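Local coordinates for regulatory protein YycH-like domain-containing protein (Eubacterium rectale, PDB 5COZ), which is of unknown function but resembles YycH-type regulatory proteins and is probably made with a lipoprotein signal, at residues V39-I45 with V284-K288; C228-L234 with L343-Y347; Y325-Q329 with Q339-L343. One frame throughout, in Å; residues are numbered along the deposited sequence.

In the fold
The three contacts illustrate how one mixed sheet can be joined to its surroundings in different ways. Interaction 3 lies within the sheet, pairing strands 314-330 and 338-348 through regular backbone bonds. Interaction 2 continues on strand 338-348, sharing Leu343 with interaction 3, but there a loop and helix start, 228-234, pack against side chains from the strand. Interaction 1 sets helix segment 284-288 against a turn between two other strands of the sheet, with largely apolar chemistry. All three are partly buried; interaction 2 lies nearest the centre of the chain and interaction 1 farthest out. A salt bridge from Lys286 to Asp345 ties the segments of interactions 1 and 2.

Interaction 1. Residues V39-I45 with V284-K288; sequences VNDKLNI and VDKLK
Leu43 O is gripped by two backbone N-H groups, Val39 N at 2.9 Å and Asn40 N at 3.2 Å, so that two residues face one across a classic beta bulge. The bulge closes a type I turn, Asn40 to Leu43, that joins strands 34-40 and 43-50. Asn40 steadies this corner as an Asx turn: its OD1 accepts from Lys42 N at 2.9 Å, with the donor in the carbonyl plane. The amide reaches that position because CG stands between the backbone N and the carbonyl carbon (chi1 61°). Its ND2 makes a weak bond to a water, which in turn donates to Lys288 O on the facing helix segment. With an alanine here, Lys42 N would probably lose its side-chain acceptor, and the bridging water its link to the turn.

The rest of the meeting is apolar. Val39 CG1 and Val284 CG1 come tip to tip at 3.9 Å, while the CE of Lys288 also rests on that Val39 methyl. Leu43, with CG anti to its backbone N (chi1 -180°), sets CD2 against the helix, where it touches Val284 CG1 at 4.1 Å and, crossing at about a right angle, Lys288 CG at 3.9 Å. Leu287 adds its CB to the same methyl. Ile45 CD1 completes the patch, lying 4.2 Å from Val284 CG2. Tyr16 of helix 16-22 packs on Val39, Ile45 and Val284, and Ile296 of strand 295-311 on Leu43 and Leu287.

Methyl groups of branched side chains and the aliphatic stem of a lysine thus carry the attachment of helix 276-288 to this corner. The polar groups mainly shape the turn, and the one polar link between the segments is a water bridge with a weak bond in it, so the contact depends on shape more than on directional bonding.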
ATOM      1  N   VAL A  39      -7.512   7.307  25.207  1.00 12.59           N
ATOM      2  CA  VAL A  39      -8.707   8.149  25.198  1.00 10.83           C
ATOM      3  C   VAL A  39      -9.587   7.722  26.368  1.00 13.17           C
ATOM      4  O   VAL A  39      -9.987   8.554  27.182  1.00 13.30           O
ATOM      5  CB  VAL A  39      -9.460   8.119  23.858  1.00 12.58           C
ATOM      6  CG1 VAL A  39     -10.732   8.948  23.938  1.00 12.93           C
ATOM      7  CG2 VAL A  39      -8.553   8.601  22.731  1.00 12.44           C
ATOM      8  N   ASN A  40      -9.880   6.413  26.468  1.00 10.33           N
ATOM      9  CA  ASN A  40     -10.628   5.865  27.596  1.00  9.42           C
ATOM     10  C   ASN A  40     -10.232   4.389  27.715  1.00 11.61           C
ATOM     11  O   ASN A  40      -9.387   3.936  26.916  1.00 11.15           O
ATOM     12  CB  ASN A  40     -12.132   6.109  27.464  1.00 10.68           C
ATOM     13  CG  ASN A  40     -12.778   5.489  26.256  1.00 15.97           C
ATOM     14  OD1 ASN A  40     -12.528   4.332  25.905  1.00 12.30           O
ATOM     15  ND2 ASN A  40     -13.685   6.217  25.634  1.00 16.23           N
ATOM     16  N   ASP A  41     -10.832   3.648  28.663  1.00  9.99           N
ATOM     17  CA  ASP A  41     -10.359   2.272  28.883  0.60  9.53           C
ATOM     18  C   ASP A  41     -10.714   1.295  27.740  1.00 13.29           C
ATOM     19  O   ASP A  41     -10.323   0.131  27.814  1.00 12.63           O
ATOM     20  CB  ASP A  41     -10.835   1.731  30.241  0.60 10.61           C
ATOM     21  CG  ASP A  41     -12.333   1.686  30.442  0.60 15.28           C
ATOM     22  OD1 ASP A  41     -13.072   1.830  29.445  0.60 14.18           O
ATOM     23  OD2 ASP A  41     -12.767   1.510  31.596  0.60 16.45           O
ATOM     24  N   LYS A  42     -11.398   1.760  26.685  1.00  9.29           N
ATOM     25  CA  LYS A  42     -11.717   0.884  25.549  1.00  8.79           C
ATOM     26  C   LYS A  42     -11.237   1.491  24.228  1.00 10.90           C
ATOM     27  O   LYS A  42     -11.494   0.906  23.184  1.00 12.04           O
ATOM     28  CB  LYS A  42     -13.238   0.628  25.490  1.00 11.21           C
ATOM     29  CG  LYS A  42     -13.765  -0.165  26.696  1.00 13.82           C
ATOM     30  CD  LYS A  42     -15.208  -0.517  26.452  1.00 19.44           C
ATOM     31  CE  LYS A  42     -15.944  -1.118  27.617  1.00 26.68           C
ATOM     32  NZ  LYS A  42     -17.105  -1.934  27.175  1.00 48.52           N
ATOM     33  N   LEU A  43     -10.500   2.616  24.274  1.00  9.00           N
ATOM     34  CA  LEU A  43     -10.054   3.316  23.079  1.00  9.05           C
ATOM     35  C   LEU A  43      -8.695   3.928  23.295  1.00  9.92           C
ATOM     36  O   LEU A  43      -8.511   4.858  24.088  1.00  9.82           O
ATOM     37  CB  LEU A  43     -11.115   4.383  22.717  1.00  9.70           C
ATOM     38  CG  LEU A  43     -10.881   5.278  21.464  1.00 13.68           C
ATOM     39  CD1 LEU A  43     -10.603   4.506  20.230  1.00 15.29           C
ATOM     40  CD2 LEU A  43     -12.098   6.172  21.219  1.00 13.63           C
ATOM     41  N   ASN A  44      -7.743   3.400  22.533  1.00  9.02           N
ATOM     42  CA  ASN A  44      -6.360   3.788  22.587  0.50  9.37           C
ATOM     43  C   ASN A  44      -5.883   4.331  21.234  1.00 11.43           C
ATOM     44  O   ASN A  44      -6.414   3.935  20.185  1.00  9.30           O
ATOM     45  CB  ASN A  44      -5.580   2.540  22.960  0.50 11.42           C
ATOM     46  CG  ASN A  44      -4.118   2.734  23.108  0.50 19.48           C
ATOM     47  OD1 ASN A  44      -3.647   3.763  23.597  0.50 18.03           O
ATOM     48  ND2 ASN A  44      -3.380   1.736  22.687  0.50 14.15           N
ATOM     49  N   ILE A  45      -4.883   5.183  21.257  1.00  9.52           N
ATOM     50  CA  ILE A  45      -4.255   5.690  20.038  1.00  8.50           C
ATOM     51  C   ILE A  45      -2.777   5.331  20.109  1.00 11.42           C
ATOM     52  O   ILE A  45      -2.108   5.714  21.061  1.00 12.12           O
ATOM     53  CB  ILE A  45      -4.457   7.219  19.884  1.00 10.49           C
ATOM     54  CG1 ILE A  45      -5.978   7.564  19.820  1.00 11.76           C
ATOM     55  CG2 ILE A  45      -3.700   7.721  18.632  1.00 12.53           C
ATOM     56  CD1 ILE A  45      -6.253   9.029  19.840  1.00 16.82           C
ATOM     57  N   VAL A 284     -12.480  10.052  16.795  1.00  7.68           N
ATOM     58  CA  VAL A 284     -12.647   9.558  18.166  1.00  7.42           C
ATOM     59  C   VAL A 284     -14.125   9.658  18.569  1.00 10.83           C
ATOM     60  O   VAL A 284     -14.635   8.741  19.219  1.00 10.50           O
ATOM     61  CB  VAL A 284     -11.714  10.312  19.125  1.00 11.02           C
ATOM     62  CG1 VAL A 284     -12.187  10.232  20.582  1.00 11.58           C
ATOM     63  CG2 VAL A 284     -10.285   9.819  18.977  1.00 11.54           C
ATOM     64  N   ASP A 285     -14.820  10.761  18.201  1.00  9.61           N
ATOM     65  CA  ASP A 285     -16.228  10.889  18.559  1.00 10.27           C
ATOM     66  C   ASP A 285     -17.033   9.743  17.921  1.00 13.30           C
ATOM     67  O   ASP A 285     -17.922   9.192  18.574  1.00 14.31           O
ATOM     68  CB  ASP A 285     -16.753  12.256  18.130  1.00 12.29           C
ATOM     69  CG  ASP A 285     -18.025  12.676  18.837  1.00 25.83           C
ATOM     70  OD1 ASP A 285     -18.045  12.659  20.112  1.00 23.40           O
ATOM     71  OD2 ASP A 285     -18.972  13.102  18.139  1.00 32.85           O
ATOM     72  N   LYS A 286     -16.681   9.353  16.677  1.00 10.43           N
ATOM     73  CA  LYS A 286     -17.356   8.248  15.988  0.60 10.25           C
ATOM     74  C   LYS A 286     -17.055   6.919  16.676  1.00 13.55           C
ATOM     75  O   LYS A 286     -17.961   6.147  16.974  1.00 14.48           O
ATOM     76  CB  LYS A 286     -16.902   8.190  14.515  0.60 11.44           C
ATOM     77  CG  LYS A 286     -17.528   7.043  13.694  0.60 14.89           C
ATOM     78  CD  LYS A 286     -16.556   5.875  13.443  0.60 15.12           C
ATOM     79  CE  LYS A 286     -17.054   4.970  12.335  0.60 21.13           C
ATOM     80  NZ  LYS A 286     -16.242   3.724  12.222  0.60 16.02           N
ATOM     81  N   LEU A 287     -15.768   6.640  16.897  1.00  9.89           N
ATOM     82  CA  LEU A 287     -15.320   5.370  17.466  1.00 10.77           C
ATOM     83  C   LEU A 287     -15.865   5.141  18.855  1.00 14.00           C
ATOM     84  O   LEU A 287     -16.142   4.001  19.195  1.00 13.71           O
ATOM     85  CB  LEU A 287     -13.796   5.289  17.465  1.00 10.13           C
ATOM     86  CG  LEU A 287     -13.138   5.258  16.058  1.00 12.08           C
ATOM     87  CD1 LEU A 287     -11.625   5.309  16.162  1.00 11.39           C
ATOM     88  CD2 LEU A 287     -13.568   4.035  15.262  1.00 15.16           C
ATOM     89  N   LYS A 288     -16.100   6.213  19.636  1.00 11.88           N
ATOM     90  CA  LYS A 288     -16.693   6.059  20.975  1.00 12.54           C
ATOM     91  C   LYS A 288     -18.059   5.418  20.909  1.00 18.02           C
ATOM     92  O   LYS A 288     -18.448   4.761  21.878  1.00 19.25           O
ATOM     93  CB  LYS A 288     -16.800   7.420  21.684  1.00 14.38           C
ATOM     94  CG  LYS A 288     -15.477   7.926  22.245  1.00 13.57           C
ATOM     95  CD  LYS A 288     -15.723   9.320  22.875  1.00 18.90           C
ATOM     96  CE  LYS A 288     -14.520   9.913  23.544  1.00 30.47           C
ATOM     97  NZ  LYS A 288     -14.839  11.248  24.146  1.00 33.71           N
TER
HETATM   98  O   HOH W   1     -16.611   5.217  24.549  0.50 14.27           O

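Interaction 2. Residues C228-L234 with L343-Y347; sequences CPENEAL and LYDVY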
ATOM      1  N   CYS A 228      -6.164   2.377   0.830  1.00  7.00           N
ATOM      2  CA  CYS A 228      -7.359   1.763   1.343  1.00  8.90           C
ATOM      3  C   CYS A 228      -7.628   0.429   0.655  1.00  9.50           C
ATOM      4  O   CYS A 228      -7.442   0.295  -0.555  1.00  9.78           O
ATOM      5  CB  CYS A 228      -8.559   2.689   1.139  1.00 10.76           C
ATOM      6  SG  CYS A 228      -8.560   4.121   2.218  1.00 14.39           S
ATOM      7  N   PRO A 229      -8.269  -0.481   1.378  1.00  8.38           N
ATOM      8  CA  PRO A 229      -8.814  -1.692   0.733  1.00  7.90           C
ATOM      9  C   PRO A 229      -9.862  -1.349  -0.337  1.00 10.36           C
ATOM     10  O   PRO A 229     -10.425  -0.245  -0.362  1.00  8.98           O
ATOM     11  CB  PRO A 229      -9.547  -2.386   1.895  1.00  8.82           C
ATOM     12  CG  PRO A 229      -8.783  -1.949   3.121  1.00 12.43           C
ATOM     13  CD  PRO A 229      -8.492  -0.482   2.836  1.00  8.93           C
ATOM     14  N   GLU A 230     -10.171  -2.351  -1.182  1.00  8.59           N
ATOM     15  CA  GLU A 230     -11.228  -2.211  -2.182  1.00  8.37           C
ATOM     16  C   GLU A 230     -12.526  -1.744  -1.507  1.00 10.54           C
ATOM     17  O   GLU A 230     -12.972  -2.337  -0.505  1.00 11.47           O
ATOM     18  CB  GLU A 230     -11.451  -3.558  -2.886  1.00  9.90           C
ATOM     19  CG  GLU A 230     -12.515  -3.482  -3.968  1.00 10.59           C
ATOM     20  CD  GLU A 230     -12.798  -4.805  -4.661  1.00 25.44           C
ATOM     21  OE1 GLU A 230     -11.894  -5.668  -4.693  1.00 25.81           O
ATOM     22  OE2 GLU A 230     -13.906  -4.958  -5.219  1.00 36.29           O
ATOM     23  N   ASN A 231     -13.169  -0.735  -2.091  1.00  8.13           N
ATOM     24  CA  ASN A 231     -14.438  -0.209  -1.602  1.00  7.82           C
ATOM     25  C   ASN A 231     -15.131   0.401  -2.805  1.00  8.88           C
ATOM     26  O   ASN A 231     -15.116   1.615  -3.037  1.00  9.52           O
ATOM     27  CB  ASN A 231     -14.237   0.814  -0.473  1.00 10.46           C
ATOM     28  CG  ASN A 231     -15.539   1.292   0.144  1.00 22.97           C
ATOM     29  OD1 ASN A 231     -16.637   1.056  -0.376  1.00 16.09           O
ATOM     30  ND2 ASN A 231     -15.438   2.116   1.178  1.00 23.88           N
ATOM     31  N   GLU A 232     -15.695  -0.491  -3.617  1.00  7.26           N
ATOM     32  CA  GLU A 232     -16.267  -0.087  -4.886  1.00  7.11           C
ATOM     33  C   GLU A 232     -17.468   0.864  -4.697  1.00  9.50           C
ATOM     34  O   GLU A 232     -17.726   1.689  -5.578  1.00  9.19           O
ATOM     35  CB  GLU A 232     -16.642  -1.356  -5.677  1.00  8.33           C
ATOM     36  CG  GLU A 232     -17.092  -1.073  -7.099  1.00  8.83           C
ATOM     37  CD  GLU A 232     -16.976  -2.266  -8.024  1.00 12.90           C
ATOM     38  OE1 GLU A 232     -16.735  -3.399  -7.547  1.00 12.57           O
ATOM     39  OE2 GLU A 232     -17.082  -2.046  -9.248  1.00 11.96           O
ATOM     40  N   ALA A 233     -18.183   0.788  -3.547  1.00  7.77           N
ATOM     41  CA  ALA A 233     -19.299   1.716  -3.353  1.00  8.76           C
ATOM     42  C   ALA A 233     -18.794   3.159  -3.245  1.00 11.10           C
ATOM     43  O   ALA A 233     -19.456   4.082  -3.725  1.00 13.03           O
ATOM     44  CB  ALA A 233     -20.075   1.357  -2.091  1.00 10.48           C
ATOM     45  N   LEU A 234     -17.622   3.327  -2.628  1.00 10.07           N
ATOM     46  CA  LEU A 234     -17.088   4.669  -2.442  1.00 10.75           C
ATOM     47  C   LEU A 234     -16.345   5.174  -3.681  1.00 11.80           C
ATOM     48  O   LEU A 234     -16.543   6.315  -4.082  1.00 11.99           O
ATOM     49  CB  LEU A 234     -16.131   4.625  -1.256  1.00 11.17           C
ATOM     50  CG  LEU A 234     -15.420   5.941  -0.868  1.00 16.12           C
ATOM     51  CD1 LEU A 234     -16.418   7.097  -0.668  1.00 17.14           C
ATOM     52  CD2 LEU A 234     -14.568   5.720   0.339  1.00 16.27           C
ATOM     53  N   LEU A 343      -9.472  -2.224  10.379  1.00  6.62           N
ATOM     54  CA  LEU A 343     -10.561  -1.453   9.810  1.00  6.32           C
ATOM     55  C   LEU A 343     -10.063  -0.057   9.437  1.00  7.20           C
ATOM     56  O   LEU A 343      -8.897   0.285   9.685  1.00  7.39           O
ATOM     57  CB  LEU A 343     -11.684  -1.380  10.841  1.00  6.72           C
ATOM     58  CG  LEU A 343     -12.288  -2.742  11.255  1.00  9.12           C
ATOM     59  CD1 LEU A 343     -13.176  -2.587  12.473  1.00 11.09           C
ATOM     60  CD2 LEU A 343     -13.092  -3.367  10.106  1.00  9.87           C
ATOM     61  N   TYR A 344     -10.931   0.743   8.797  1.00  6.87           N
ATOM     62  CA  TYR A 344     -10.497   2.081   8.426  1.00  5.88           C
ATOM     63  C   TYR A 344     -11.711   2.971   8.220  1.00  8.66           C
ATOM     64  O   TYR A 344     -12.826   2.494   7.963  1.00  8.24           O
ATOM     65  CB  TYR A 344      -9.605   2.040   7.151  1.00  7.07           C
ATOM     66  CG  TYR A 344     -10.388   1.681   5.911  1.00  7.14           C
ATOM     67  CD1 TYR A 344     -10.762   0.365   5.651  1.00  9.29           C
ATOM     68  CD2 TYR A 344     -10.736   2.650   4.983  1.00  7.81           C
ATOM     69  CE1 TYR A 344     -11.555   0.043   4.544  1.00  9.87           C
ATOM     70  CE2 TYR A 344     -11.479   2.333   3.850  1.00  9.00           C
ATOM     71  CZ  TYR A 344     -11.896   1.036   3.642  1.00 13.27           C
ATOM     72  OH  TYR A 344     -12.649   0.781   2.527  1.00 18.04           O
ATOM     73  N   ASP A 345     -11.458   4.289   8.303  1.00  6.92           N
ATOM     74  CA  ASP A 345     -12.426   5.329   8.019  1.00  6.67           C
ATOM     75  C   ASP A 345     -11.780   6.319   7.062  1.00  7.86           C
ATOM     76  O   ASP A 345     -10.553   6.459   7.043  1.00  7.09           O
ATOM     77  CB  ASP A 345     -12.902   6.003   9.304  1.00  8.05           C
ATOM     78  CG  ASP A 345     -13.986   5.194  10.015  1.00 10.79           C
ATOM     79  OD1 ASP A 345     -15.009   4.851   9.359  1.00 14.71           O
ATOM     80  OD2 ASP A 345     -13.827   4.916  11.232  1.00 11.78           O
ATOM     81  N   VAL A 346     -12.597   6.993   6.251  1.00  6.67           N
ATOM     82  CA  VAL A 346     -12.093   7.920   5.242  1.00  5.51           C
ATOM     83  C   VAL A 346     -12.850   9.224   5.325  1.00  7.04           C
ATOM     84  O   VAL A 346     -14.078   9.209   5.401  1.00  8.09           O
ATOM     85  CB  VAL A 346     -12.203   7.340   3.805  1.00  8.76           C
ATOM     86  CG1 VAL A 346     -11.518   8.264   2.794  1.00  8.31           C
ATOM     87  CG2 VAL A 346     -11.593   5.948   3.702  1.00  7.96           C
ATOM     88  N   TYR A 347     -12.120  10.332   5.284  1.00  6.17           N
ATOM     89  CA  TYR A 347     -12.688  11.672   5.317  1.00  6.13           C
ATOM     90  C   TYR A 347     -12.280  12.460   4.103  1.00  6.75           C
ATOM     91  O   TYR A 347     -11.112  12.427   3.730  1.00  7.61           O
ATOM     92  CB  TYR A 347     -12.175  12.416   6.567  1.00  7.47           C
ATOM     93  CG  TYR A 347     -12.704  11.842   7.854  1.00  6.86           C
ATOM     94  CD1 TYR A 347     -12.113  10.719   8.438  1.00  7.62           C
ATOM     95  CD2 TYR A 347     -13.753  12.457   8.530  1.00  8.72           C
ATOM     96  CE1 TYR A 347     -12.632  10.168   9.610  1.00  6.94           C
ATOM     97  CE2 TYR A 347     -14.264  11.926   9.705  1.00  9.76           C
ATOM     98  CZ  TYR A 347     -13.706  10.782  10.238  1.00 11.16           C
ATOM     99  OH  TYR A 347     -14.248  10.317  11.403  1.00 11.00           O
TER
HETATM  100  O   HOH W   2     -13.556  -1.610   2.035  1.00 20.67           O
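Cys228 and Tyr344 have the nearest CA atoms across the two segments, 7.8 Å apart, too wide for strand pairing, so that side chains fill the space. Residues 343-347 are extended in strand 338-348, whereas 228-234 run as a loop through Asn231 before turning into helix 232-235.

Tyr344 spans this gap. With CG set between the backbone N and the carbonyl carbon, its ring is carried across to the loop and enters the bend. Pro229 lies over one face, its CD 3.8 Å from the ring centroid in a CH-pi contact only 20° off the normal, though displaced toward the CE1 rim. Cys228 approaches obliquely, with SG 3.8 Å from Tyr344 CE2 in a sulfur-aromatic contact. The same sulfur touches Val346 CG2 at 3.8 Å, and Leu234 CD2 comes loosely against that methyl. Met306 of strand 295-311 packs on Cys228, Leu234 and Val346.

At the phenol end, a water bonds Tyr344 OH at 2.6 Å and donates to Glu230 O at 2.7 Å. Asn231 ND2 adds a weak bond to Tyr344 OH, at 3.4 Å and bent to 134°, with the amide and ring planes 78° apart. This asparagine is also the N-cap of helix 232-235: its OD1 receives a weak capping bond from Leu234 N. Asn239 bonds the backbone on both sides of Glu230, holding the loop's course.

Asn231 therefore links, through weak bonds, the helix start to the Tyr344 hydroxyl. The chemistry is divided along the tyrosine: proline and cysteine pack about the ring, while the hydroxyl is engaged chiefly through the short water bridge, with the weaker amide bond probably helping to orient it.

Interaction 3. Residues Y325-Q329 with Q339-L343; sequences YYQNQ and QKMAL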
ATOM      1  N   TYR A 325      -7.513   1.658  11.920  1.00  5.59           N
ATOM      2  CA  TYR A 325      -7.606   1.277  13.312  1.00  5.27           C
ATOM      3  C   TYR A 325      -7.907  -0.192  13.441  1.00  7.52           C
ATOM      4  O   TYR A 325      -8.372  -0.812  12.495  1.00  8.71           O
ATOM      5  CB  TYR A 325      -8.684   2.138  14.034  1.00  7.08           C
ATOM      6  CG  TYR A 325     -10.107   1.853  13.588  1.00  6.80           C
ATOM      7  CD1 TYR A 325     -10.660   2.503  12.489  1.00  7.49           C
ATOM      8  CD2 TYR A 325     -10.922   0.977  14.308  1.00  7.75           C
ATOM      9  CE1 TYR A 325     -11.982   2.264  12.096  1.00  6.47           C
ATOM     10  CE2 TYR A 325     -12.235   0.724  13.920  1.00  8.23           C
ATOM     11  CZ  TYR A 325     -12.756   1.361  12.807  1.00  8.76           C
ATOM     12  OH  TYR A 325     -14.074   1.117  12.446  1.00 12.53           O
ATOM     13  N   TYR A 326      -7.702  -0.732  14.645  1.00  6.11           N
ATOM     14  CA  TYR A 326      -8.054  -2.107  14.957  1.00  5.70           C
ATOM     15  C   TYR A 326      -9.228  -2.145  15.905  1.00  8.29           C
ATOM     16  O   TYR A 326      -9.331  -1.284  16.773  1.00  8.00           O
ATOM     17  CB  TYR A 326      -6.880  -2.824  15.668  1.00  6.71           C
ATOM     18  CG  TYR A 326      -5.645  -2.953  14.833  1.00  7.54           C
ATOM     19  CD1 TYR A 326      -5.589  -3.856  13.773  1.00  8.60           C
ATOM     20  CD2 TYR A 326      -4.495  -2.225  15.141  1.00  7.79           C
ATOM     21  CE1 TYR A 326      -4.434  -4.003  13.012  1.00  7.74           C
ATOM     22  CE2 TYR A 326      -3.330  -2.355  14.376  1.00  8.97           C
ATOM     23  CZ  TYR A 326      -3.303  -3.258  13.321  1.00 11.51           C
ATOM     24  OH  TYR A 326      -2.171  -3.400  12.542  1.00 11.36           O
ATOM     25  N   GLN A 327     -10.096  -3.141  15.756  1.00  7.33           N
ATOM     26  CA  GLN A 327     -11.135  -3.373  16.741  1.00  7.49           C
ATOM     27  C   GLN A 327     -11.082  -4.830  17.148  1.00 10.32           C
ATOM     28  O   GLN A 327     -11.044  -5.717  16.302  1.00  9.67           O
ATOM     29  CB  GLN A 327     -12.532  -2.982  16.255  1.00  9.47           C
ATOM     30  CG  GLN A 327     -13.580  -3.137  17.361  1.00  9.30           C
ATOM     31  CD  GLN A 327     -14.905  -2.513  16.988  1.00 12.94           C
ATOM     32  OE1 GLN A 327     -15.381  -2.655  15.858  1.00 12.96           O
ATOM     33  NE2 GLN A 327     -15.491  -1.785  17.926  1.00 12.92           N
ATOM     34  N   ASN A 328     -11.142  -5.056  18.452  1.00  7.64           N
ATOM     35  CA  ASN A 328     -11.049  -6.391  19.042  1.00  7.98           C
ATOM     36  C   ASN A 328     -12.457  -6.969  19.134  1.00 10.92           C
ATOM     37  O   ASN A 328     -13.160  -6.786  20.133  1.00 11.09           O
ATOM     38  CB  ASN A 328     -10.374  -6.247  20.406  1.00  9.18           C
ATOM     39  CG  ASN A 328      -9.808  -7.516  20.933  1.00 14.40           C
ATOM     40  OD1 ASN A 328      -9.731  -8.538  20.220  1.00 11.52           O
ATOM     41  ND2 ASN A 328      -9.401  -7.491  22.212  1.00 12.70           N
ATOM     42  N   GLN A 329     -12.892  -7.596  18.036  1.00 10.00           N
ATOM     43  CA  GLN A 329     -14.278  -8.027  17.898  1.00 10.67           C
ATOM     44  C   GLN A 329     -14.539  -9.438  18.388  1.00 14.35           C
ATOM     45  O   GLN A 329     -13.695 -10.315  18.251  1.00 13.18           O
ATOM     46  CB  GLN A 329     -14.697  -7.913  16.434  1.00 11.61           C
ATOM     47  CG  GLN A 329     -14.715  -6.463  15.958  1.00 11.61           C
ATOM     48  CD  GLN A 329     -15.235  -6.299  14.546  1.00 14.54           C
ATOM     49  OE1 GLN A 329     -15.442  -7.280  13.800  1.00 15.14           O
ATOM     50  NE2 GLN A 329     -15.444  -5.036  14.159  1.00 13.53           N
ATOM     51  N   GLN A 339     -11.062 -11.417  17.994  1.00 12.30           N
ATOM     52  CA  GLN A 339     -10.103 -11.284  16.896  1.00 11.68           C
ATOM     53  C   GLN A 339      -9.856  -9.822  16.635  1.00 12.53           C
ATOM     54  O   GLN A 339     -10.803  -9.035  16.598  1.00 12.50           O
ATOM     55  CB  GLN A 339     -10.630 -11.944  15.615  1.00 14.19           C
ATOM     56  CG  GLN A 339     -10.316 -13.423  15.524  1.00 34.06           C
ATOM     57  CD  GLN A 339     -10.628 -13.972  14.150  1.00 44.55           C
ATOM     58  OE1 GLN A 339     -11.555 -13.517  13.458  1.00 29.34           O
ATOM     59  NE2 GLN A 339      -9.866 -14.978  13.738  1.00 36.57           N
ATOM     60  N   LYS A 340      -8.593  -9.466  16.415  1.00 10.36           N
ATOM     61  CA  LYS A 340      -8.192  -8.090  16.141  1.00 10.04           C
ATOM     62  C   LYS A 340      -8.418  -7.795  14.662  1.00 13.60           C
ATOM     63  O   LYS A 340      -7.673  -8.285  13.800  1.00 14.53           O
ATOM     64  CB  LYS A 340      -6.722  -7.924  16.545  1.00 10.54           C
ATOM     65  CG  LYS A 340      -6.164  -6.524  16.537  1.00 14.10           C
ATOM     66  CD  LYS A 340      -4.707  -6.658  16.926  1.00 18.62           C
ATOM     67  CE  LYS A 340      -3.935  -5.415  16.705  1.00 19.51           C
ATOM     68  NZ  LYS A 340      -2.492  -5.628  16.998  1.00 19.35           N
HETATM   69  N   MSE A 341      -9.450  -7.018  14.373  1.00  8.81           N
HETATM   70  CA  MSE A 341      -9.828  -6.696  13.002  1.00  7.45           C
HETATM   71  C   MSE A 341      -9.234  -5.397  12.538  1.00  8.05           C
HETATM   72  O   MSE A 341      -9.361  -4.391  13.227  1.00  8.63           O
HETATM   73  CB  MSE A 341     -11.361  -6.590  12.896  1.00  9.06           C
HETATM   74  CG  MSE A 341     -12.111  -7.850  13.328  1.00 14.27           C
HETATM   75 SE   MSE A 341     -11.652  -9.445  12.251  0.75 22.17          SE
HETATM   76  CE  MSE A 341     -12.433  -9.050  10.786  1.00 19.69           C
ATOM     77  N   ALA A 342      -8.642  -5.394  11.344  1.00  6.81           N
ATOM     78  CA  ALA A 342      -8.049  -4.199  10.733  1.00  6.21           C
ATOM     79  C   ALA A 342      -9.136  -3.461   9.938  1.00  8.80           C
ATOM     80  O   ALA A 342      -9.670  -4.004   8.966  1.00  9.13           O
ATOM     81  CB  ALA A 342      -6.903  -4.616   9.827  1.00  7.14           C
ATOM     82  N   LEU A 343      -9.472  -2.224  10.379  1.00  6.62           N
ATOM     83  CA  LEU A 343     -10.561  -1.453   9.810  1.00  6.32           C
ATOM     84  C   LEU A 343     -10.063  -0.057   9.437  1.00  7.20           C
ATOM     85  O   LEU A 343      -8.897   0.285   9.685  1.00  7.39           O
ATOM     86  CB  LEU A 343     -11.684  -1.380  10.841  1.00  6.72           C
ATOM     87  CG  LEU A 343     -12.288  -2.742  11.255  1.00  9.12           C
ATOM     88  CD1 LEU A 343     -13.176  -2.587  12.473  1.00 11.09           C
ATOM     89  CD2 LEU A 343     -13.092  -3.367  10.106  1.00  9.87           C
TER
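Leu343 and Tyr325 exchange both their backbone bonds, Leu343 N to Tyr325 O at 2.8 Å and Tyr325 N to Leu343 O at 3.0 Å. The first runs nearly along the C=O axis; in the second the donor stands above the carbonyl plane. Tyr145 OH also bonds Leu343 O. Gln327 with Met341, present as selenomethionine, and Gln329 with Gln339 form two more reciprocal pairs, so every inward backbone N-H and carbonyl of these residues is matched. Tyr326 and Asn328 turn their backbone bonds to Glu297 and Asp295 of strand 295-311, Ala342 to Pro147. At the non-hydrogen-bonded pair Tyr326 and Ala342, Tyr326 CA makes a C-H...O contact of 3.1 Å with Met341 O.

Gln329 NE2 donates to Gln327 OE1 at 2.9 Å, along the same strand, while Gln327 NE2 is taken by Gly294 O. Tyr326 OH is bonded to Asn149 ND2 and Asn328 OD1 to Thr338 OG1. Lys340, extended beyond CG, lays its CE over the centre of the Tyr326 ring, 3.5 Å from the centroid, and its NZ makes a cation-pi contact at 4.3 Å. On the other sheet face Leu343 CB lies over one face of the Tyr325 ring, 3.8 Å from the centroid in a CH-pi contact, and Leu343 CD1 touches Gln327 CB and Gln329 NE2.

Alternating hydrogen-bonded and non-hydrogen-bonded pairs between chain neighbours 314-330 and 338-348 are characteristic of an antiparallel beta hairpin.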